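Local coordinates for haloacid dehalogenase domain protein hydrolase (Planctomyces limnophilus, PDB 4OVY) that is a putative phosphatase of the haloacid dehalogenase superfamily, probably a metal-dependent hydrolase, and binds calcium, at residues Pro3-Leu17 and Val139-Arg151. Residues are numbered along the deposited sequence; the frame is centred on the assembly and turned at random.
With EDO (1,2-ethanediol), chain G; EDO (1,2-ethanediol), chain F.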
loop_
_atom_site.group_PDB
_atom_site.type_symbol
_atom_site.label_atom_id
_atom_site.label_comp_id
_atom_site.label_asym_id
_atom_site.label_seq_id
_atom_site.Cartn_x
_atom_site.Cartn_y
_atom_site.Cartn_z
ATOM N N PRO A 3 -17.685 11.566 -23.176
ATOM C CA PRO A 3 -17.392 10.801 -21.974
ATOM C C PRO A 3 -18.440 9.714 -21.738
ATOM O O PRO A 3 -19.637 9.924 -22.002
ATOM C CB PRO A 3 -17.459 11.859 -20.878
ATOM C CG PRO A 3 -18.514 12.796 -21.353
ATOM C CD PRO A 3 -18.477 12.771 -22.861
ATOM N N LEU A 4 -17.987 8.560 -21.260
ATOM C CA LEU A 4 -18.887 7.477 -20.881
ATOM C C LEU A 4 -19.843 7.069 -22.013
ATOM O O LEU A 4 -21.052 6.997 -21.809
ATOM C CB LEU A 4 -19.681 7.896 -19.635
ATOM C CG LEU A 4 -18.849 8.382 -18.449
ATOM C CD1 LEU A 4 -19.758 8.649 -17.262
ATOM C CD2 LEU A 4 -17.764 7.373 -18.091
ATOM N N PRO A 5 -19.298 6.791 -23.209
ATOM C CA PRO A 5 -20.160 6.524 -24.373
ATOM C C PRO A 5 -21.067 5.296 -24.257
ATOM O O PRO A 5 -22.108 5.251 -24.910
ATOM C CB PRO A 5 -19.163 6.344 -25.526
ATOM C CG PRO A 5 -17.863 6.034 -24.879
ATOM C CD PRO A 5 -17.868 6.738 -23.559
ATOM N N SER A 6 -20.680 4.316 -23.445
ATOM C CA SER A 6 -21.497 3.113 -23.242
ATOM C C SER A 6 -22.542 3.274 -22.133
ATOM O O SER A 6 -23.255 2.320 -21.823
ATOM C CB SER A 6 -20.605 1.899 -22.936
ATOM O OG SER A 6 -19.810 1.577 -24.058
ATOM N N TRP A 7 -22.632 4.470 -21.545
ATOM C CA TRP A 7 -23.609 4.753 -20.500
ATOM C C TRP A 7 -24.775 5.556 -21.060
ATOM O O TRP A 7 -24.572 6.645 -21.595
ATOM C CB TRP A 7 -22.972 5.557 -19.364
ATOM C CG TRP A 7 -21.867 4.853 -18.613
ATOM C CD1 TRP A 7 -20.646 4.477 -19.100
ATOM C CD2 TRP A 7 -21.880 4.472 -17.234
ATOM N NE1 TRP A 7 -19.901 3.884 -18.110
ATOM C CE2 TRP A 7 -20.632 3.868 -16.953
ATOM C CE3 TRP A 7 -22.821 4.585 -16.204
ATOM C CZ2 TRP A 7 -20.306 3.371 -15.688
ATOM C CZ3 TRP A 7 -22.492 4.096 -14.942
ATOM C CH2 TRP A 7 -21.246 3.496 -14.697
ATOM N N ASN A 8 -25.988 5.017 -20.920
ATOM C CA ASN A 8 -27.227 5.739 -21.232
ATOM C C ASN A 8 -27.445 6.861 -20.226
ATOM O O ASN A 8 -26.801 6.893 -19.177
ATOM C CB ASN A 8 -28.446 4.807 -21.127
ATOM C CG ASN A 8 -28.481 3.753 -22.205
ATOM O OD1 ASN A 8 -28.129 4.005 -23.359
ATOM N ND2 ASN A 8 -28.931 2.563 -21.838
ATOM N N ASP A 9 -28.383 7.760 -20.522
ATOM C CA ASP A 9 -28.799 8.728 -19.528
ATOM C C ASP A 9 -29.448 7.939 -18.390
ATOM O O ASP A 9 -30.295 7.091 -18.630
ATOM C CB ASP A 9 -29.775 9.751 -20.106
ATOM C CG ASP A 9 -30.087 10.884 -19.129
ATOM O OD1 ASP A 9 -29.314 11.124 -18.168
ATOM O OD2 ASP A 9 -31.122 11.540 -19.321
ATOM N N SER A 10 -29.010 8.205 -17.166
ATOM C CA SER A 10 -29.476 7.488 -15.995
ATOM C C SER A 10 -29.097 8.272 -14.749
ATOM O O SER A 10 -28.280 9.180 -14.818
ATOM C CB SER A 10 -28.827 6.100 -15.931
ATOM O OG SER A 10 -27.443 6.182 -15.610
ATOM N N ALA A 11 -29.665 7.906 -13.602
ATOM C CA ALA A 11 -29.243 8.520 -12.347
ATOM C C ALA A 11 -27.735 8.393 -12.158
ATOM O O ALA A 11 -27.080 9.346 -11.732
ATOM C CB ALA A 11 -29.980 7.907 -11.162
ATOM N N ALA A 12 -27.188 7.220 -12.480
ATOM C CA ALA A 12 -25.765 6.963 -12.272
ATOM C C ALA A 12 -24.864 7.821 -13.172
ATOM O O ALA A 12 -23.886 8.393 -12.698
ATOM C CB ALA A 12 -25.450 5.482 -12.447
ATOM N N ARG A 13 -25.192 7.917 -14.456
ATOM C CA ARG A 13 -24.382 8.725 -15.368
ATOM C C ARG A 13 -24.450 10.199 -14.983
ATOM O O ARG A 13 -23.436 10.895 -15.017
ATOM C CB ARG A 13 -24.802 8.538 -16.827
ATOM C CG ARG A 13 -23.719 8.984 -17.805
ATOM C CD ARG A 13 -24.185 8.945 -19.251
ATOM N NE ARG A 13 -25.193 9.967 -19.552
ATOM C CZ ARG A 13 -25.772 10.110 -20.740
ATOM N NH1 ARG A 13 -25.451 9.291 -21.732
ATOM N NH2 ARG A 13 -26.673 11.064 -20.941
ATOM N N ARG A 14 -25.638 10.669 -14.607
ATOM C CA ARG A 14 -25.803 12.060 -14.170
ATOM C C ARG A 14 -24.978 12.353 -12.925
ATOM O O ARG A 14 -24.283 13.367 -12.860
ATOM C CB ARG A 14 -27.276 12.394 -13.922
ATOM C CG ARG A 14 -28.101 12.448 -15.198
ATOM C CD ARG A 14 -29.481 13.041 -14.974
ATOM N NE ARG A 14 -30.356 12.175 -14.192
ATOM C CZ ARG A 14 -31.066 11.153 -14.671
ATOM N NH1 ARG A 14 -31.020 10.821 -15.960
ATOM N NH2 ARG A 14 -31.835 10.452 -13.845
ATOM N N ALA A 15 -25.045 11.452 -11.949
ATOM C CA ALA A 15 -24.303 11.607 -10.699
ATOM C C ALA A 15 -22.793 11.606 -10.914
ATOM O O ALA A 15 -22.084 12.412 -10.318
ATOM C CB ALA A 15 -24.684 10.507 -9.719
ATOM N N ILE A 16 -22.303 10.698 -11.756
ATOM C CA ILE A 16 -20.874 10.590 -12.009
ATOM C C ILE A 16 -20.352 11.857 -12.677
ATOM O O ILE A 16 -19.383 12.449 -12.204
ATOM C CB ILE A 16 -20.527 9.353 -12.862
ATOM C CG1 ILE A 16 -20.752 8.081 -12.041
ATOM C CG2 ILE A 16 -19.080 9.420 -13.339
ATOM C CD1 ILE A 16 -20.784 6.819 -12.870
ATOM N N LEU A 17 -21.009 12.279 -13.755
ATOM C CA LEU A 17 -20.556 13.455 -14.503
ATOM C C LEU A 17 -20.601 14.716 -13.640
ATOM O O LEU A 17 -19.653 15.496 -13.639
ATOM C CB LEU A 17 -21.379 13.641 -15.782
ATOM C CG LEU A 17 -21.238 12.539 -16.840
ATOM C CD1 LEU A 17 -22.279 12.731 -17.932
ATOM C CD2 LEU A 17 -19.835 12.491 -17.435
ATOM N N VAL A 139 -14.797 -8.446 -18.557
ATOM C CA VAL A 139 -14.775 -7.197 -17.814
ATOM C C VAL A 139 -15.846 -6.292 -18.410
ATOM O O VAL A 139 -16.276 -6.495 -19.553
ATOM C CB VAL A 139 -13.389 -6.515 -17.860
ATOM C CG1 VAL A 139 -12.337 -7.397 -17.192
ATOM C CG2 VAL A 139 -12.970 -6.182 -19.288
ATOM N N TYR A 140 -16.289 -5.310 -17.632
ATOM C CA TYR A 140 -17.379 -4.434 -18.049
ATOM C C TYR A 140 -16.858 -3.209 -18.786
ATOM O O TYR A 140 -16.170 -2.368 -18.211
ATOM C CB TYR A 140 -18.223 -4.017 -16.849
ATOM C CG TYR A 140 -18.758 -5.181 -16.040
ATOM C CD1 TYR A 140 -19.229 -6.339 -16.659
ATOM C CD2 TYR A 140 -18.795 -5.121 -14.654
ATOM C CE1 TYR A 140 -19.721 -7.396 -15.920
ATOM C CE2 TYR A 140 -19.290 -6.174 -13.905
ATOM C CZ TYR A 140 -19.744 -7.309 -14.536
ATOM O OH TYR A 140 -20.227 -8.361 -13.791
ATOM N N GLN A 141 -17.198 -3.126 -20.068
ATOM C CA GLN A 141 -16.765 -2.036 -20.923
ATOM C C GLN A 141 -17.157 -0.663 -20.355
ATOM O O GLN A 141 -16.345 0.266 -20.388
ATOM C CB GLN A 141 -17.317 -2.232 -22.344
ATOM C CG GLN A 141 -17.096 -1.064 -23.291
ATOM C CD GLN A 141 -15.628 -0.798 -23.592
ATOM O OE1 GLN A 141 -14.805 -1.715 -23.637
ATOM N NE2 GLN A 141 -15.301 0.463 -23.824
ATOM N N PRO A 142 -18.387 -0.527 -19.818
ATOM C CA PRO A 142 -18.725 0.758 -19.206
ATOM C C PRO A 142 -17.829 1.127 -18.018
ATOM O O PRO A 142 -17.563 2.308 -17.790
ATOM C CB PRO A 142 -20.182 0.568 -18.765
ATOM C CG PRO A 142 -20.707 -0.487 -19.673
ATOM C CD PRO A 142 -19.552 -1.420 -19.873
HETATM N N MSE A 143 -17.343 0.136 -17.280
HETATM C CA MSE A 143 -16.452 0.411 -16.155
HETATM C C MSE A 143 -15.066 0.742 -16.648
HETATM O O MSE A 143 -14.376 1.550 -16.041
HETATM C CB MSE A 143 -16.430 -0.751 -15.155
HETATM C CG MSE A 143 -17.816 -1.012 -14.564
HETATM SE SE MSE A 143 -18.478 0.516 -13.494
HETATM C CE MSE A 143 -17.272 0.262 -11.959
ATOM N N LEU A 144 -14.632 0.137 -17.749
ATOM C CA LEU A 144 -13.361 0.536 -18.363
ATOM C C LEU A 144 -13.400 2.013 -18.772
ATOM O O LEU A 144 -12.431 2.753 -18.588
ATOM C CB LEU A 144 -13.044 -0.319 -19.581
ATOM C CG LEU A 144 -12.874 -1.827 -19.385
ATOM C CD1 LEU A 144 -12.455 -2.449 -20.711
ATOM C CD2 LEU A 144 -11.871 -2.133 -18.286
ATOM N N GLU A 145 -14.526 2.432 -19.334
ATOM C CA GLU A 145 -14.737 3.838 -19.676
ATOM C C GLU A 145 -14.701 4.733 -18.439
ATOM O O GLU A 145 -14.088 5.798 -18.458
ATOM C CB GLU A 145 -16.059 4.016 -20.422
ATOM C CG GLU A 145 -16.040 3.395 -21.805
ATOM C CD GLU A 145 -17.405 3.318 -22.451
ATOM O OE1 GLU A 145 -18.361 3.946 -21.931
ATOM O OE2 GLU A 145 -17.513 2.630 -23.491
ATOM N N LEU A 146 -15.346 4.288 -17.364
ATOM C CA LEU A 146 -15.369 5.054 -16.119
ATOM C C LEU A 146 -13.969 5.209 -15.540
ATOM O O LEU A 146 -13.582 6.303 -15.145
ATOM C CB LEU A 146 -16.313 4.404 -15.101
ATOM C CG LEU A 146 -16.378 5.066 -13.723
ATOM C CD1 LEU A 146 -16.765 6.542 -13.824
ATOM C CD2 LEU A 146 -17.374 4.313 -12.864
ATOM N N LEU A 147 -13.207 4.119 -15.504
ATOM C CA LEU A 147 -11.813 4.177 -15.045
ATOM C C LEU A 147 -10.978 5.201 -15.836
ATOM O O LEU A 147 -10.270 6.017 -15.246
ATOM C CB LEU A 147 -11.161 2.797 -15.136
ATOM C CG LEU A 147 -11.626 1.765 -14.106
ATOM C CD1 LEU A 147 -11.173 0.381 -14.539
ATOM C CD2 LEU A 147 -11.112 2.096 -12.712
ATOM N N ALA A 148 -11.076 5.159 -17.164
ATOM C CA ALA A 148 -10.343 6.095 -18.024
ATOM C C ALA A 148 -10.771 7.544 -17.784
ATOM O O ALA A 148 -9.935 8.445 -17.710
ATOM C CB ALA A 148 -10.538 5.732 -19.496
ATOM N N PHE A 149 -12.080 7.751 -17.668
ATOM C CA PHE A 149 -12.660 9.071 -17.441
ATOM C C PHE A 149 -12.125 9.676 -16.141
ATOM O O PHE A 149 -11.721 10.834 -16.096
ATOM C CB PHE A 149 -14.186 8.954 -17.390
ATOM C CG PHE A 149 -14.895 10.238 -17.053
ATOM C CD1 PHE A 149 -14.910 11.297 -17.955
ATOM C CD2 PHE A 149 -15.581 10.375 -15.856
ATOM C CE1 PHE A 149 -15.580 12.478 -17.656
ATOM C CE2 PHE A 149 -16.248 11.559 -15.549
ATOM C CZ PHE A 149 -16.247 12.612 -16.451
ATOM N N LEU A 150 -12.125 8.878 -15.083
ATOM C CA LEU A 150 -11.617 9.330 -13.790
ATOM C C LEU A 150 -10.122 9.645 -13.848
ATOM O O LEU A 150 -9.674 10.670 -13.331
ATOM C CB LEU A 150 -11.917 8.287 -12.712
ATOM C CG LEU A 150 -13.412 8.114 -12.414
ATOM C CD1 LEU A 150 -13.672 6.849 -11.614
ATOM C CD2 LEU A 150 -13.977 9.334 -11.696
ATOM N N ARG A 151 -9.347 8.781 -14.489
ATOM C CA ARG A 151 -7.907 9.029 -14.620
ATOM C C ARG A 151 -7.618 10.273 -15.472
ATOM O O ARG A 151 -6.695 11.022 -15.178
ATOM C CB ARG A 151 -7.179 7.786 -15.133
ATOM C CG ARG A 151 -7.126 6.675 -14.084
ATOM C CD ARG A 151 -6.155 5.567 -14.464
ATOM N NE ARG A 151 -6.597 4.827 -15.642
ATOM C CZ ARG A 151 -7.145 3.605 -15.646
ATOM N NH1 ARG A 151 -7.499 3.067 -16.799
ATOM N NH2 ARG A 151 -7.351 2.912 -14.524
HETATM C C1 EDO G . -30.074 -1.488 -22.901
HETATM O O1 EDO G . -30.506 -0.375 -22.114
HETATM C C2 EDO G . -29.261 -1.006 -24.099
HETATM O O2 EDO G . -29.060 0.411 -24.033
HETATM C C1 EDO F . -10.997 2.608 -22.383
HETATM O O1 EDO F . -11.633 3.864 -22.625
HETATM C C2 EDO F . -11.964 1.488 -22.732
HETATM O O2 EDO F . -12.382 1.626 -24.096
HETATM O O HOH W 1 -14.822 7.818 -20.899
#
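Glu145 reaches from helix 141-151 to the turn at Ser6. Its CB lies 4.4 Å from Leu4 CD2. With chi1 at -68°, CG stands anti to the carbonyl carbon and near Pro5 CD, and the extended chain beyond it delivers the carboxylate to the type I turn Leu4-Trp7. There OE1 takes Ser6 N on its syn lone pair at 2.8 Å (N-H...O 160°), while OE2 receives Ser6 OG at 2.6 Å, also on the syn side; serine suits because its short hydroxyl and its own N-H reach one carboxylate. Gln141 NE2, one helical turn back, adds an anti-side bond to OE2, and the three together hold the carboxylate's rotation. A glutamine here would probably turn its NH2 toward either Ser6 N or Gln141 NE2, leaving that donor without its acceptor.

Trp7 joins a donor to a broad apolar ring: Pro142 O lies in the indole plane, 2.8 Å from NE1, which comes from above the carbonyl plane, on the face away from Leu146 N. CZ2 meets selenomethionine Met143 SE at the ring edge (4.0 Å). Between the nearly parallel segments 11-17 and 141-151 (14°, axes 12.7 Å apart at closest approach), Phe149 and Leu146 meet Leu4, Ile16 and Leu17; the long, flat Phe149 spans from Leu4 CD2, at its CB, to Leu17 CD2, 3.7 Å from its CZ.

The N-terminal turn thus wedges between helices 11-24 and 141-152; Leu146 and Met143 rest on Phe41 of strand 38-41, and Trp7 on Ile292 of strand 290-293, both in the mixed sheet of the HAD-family domain.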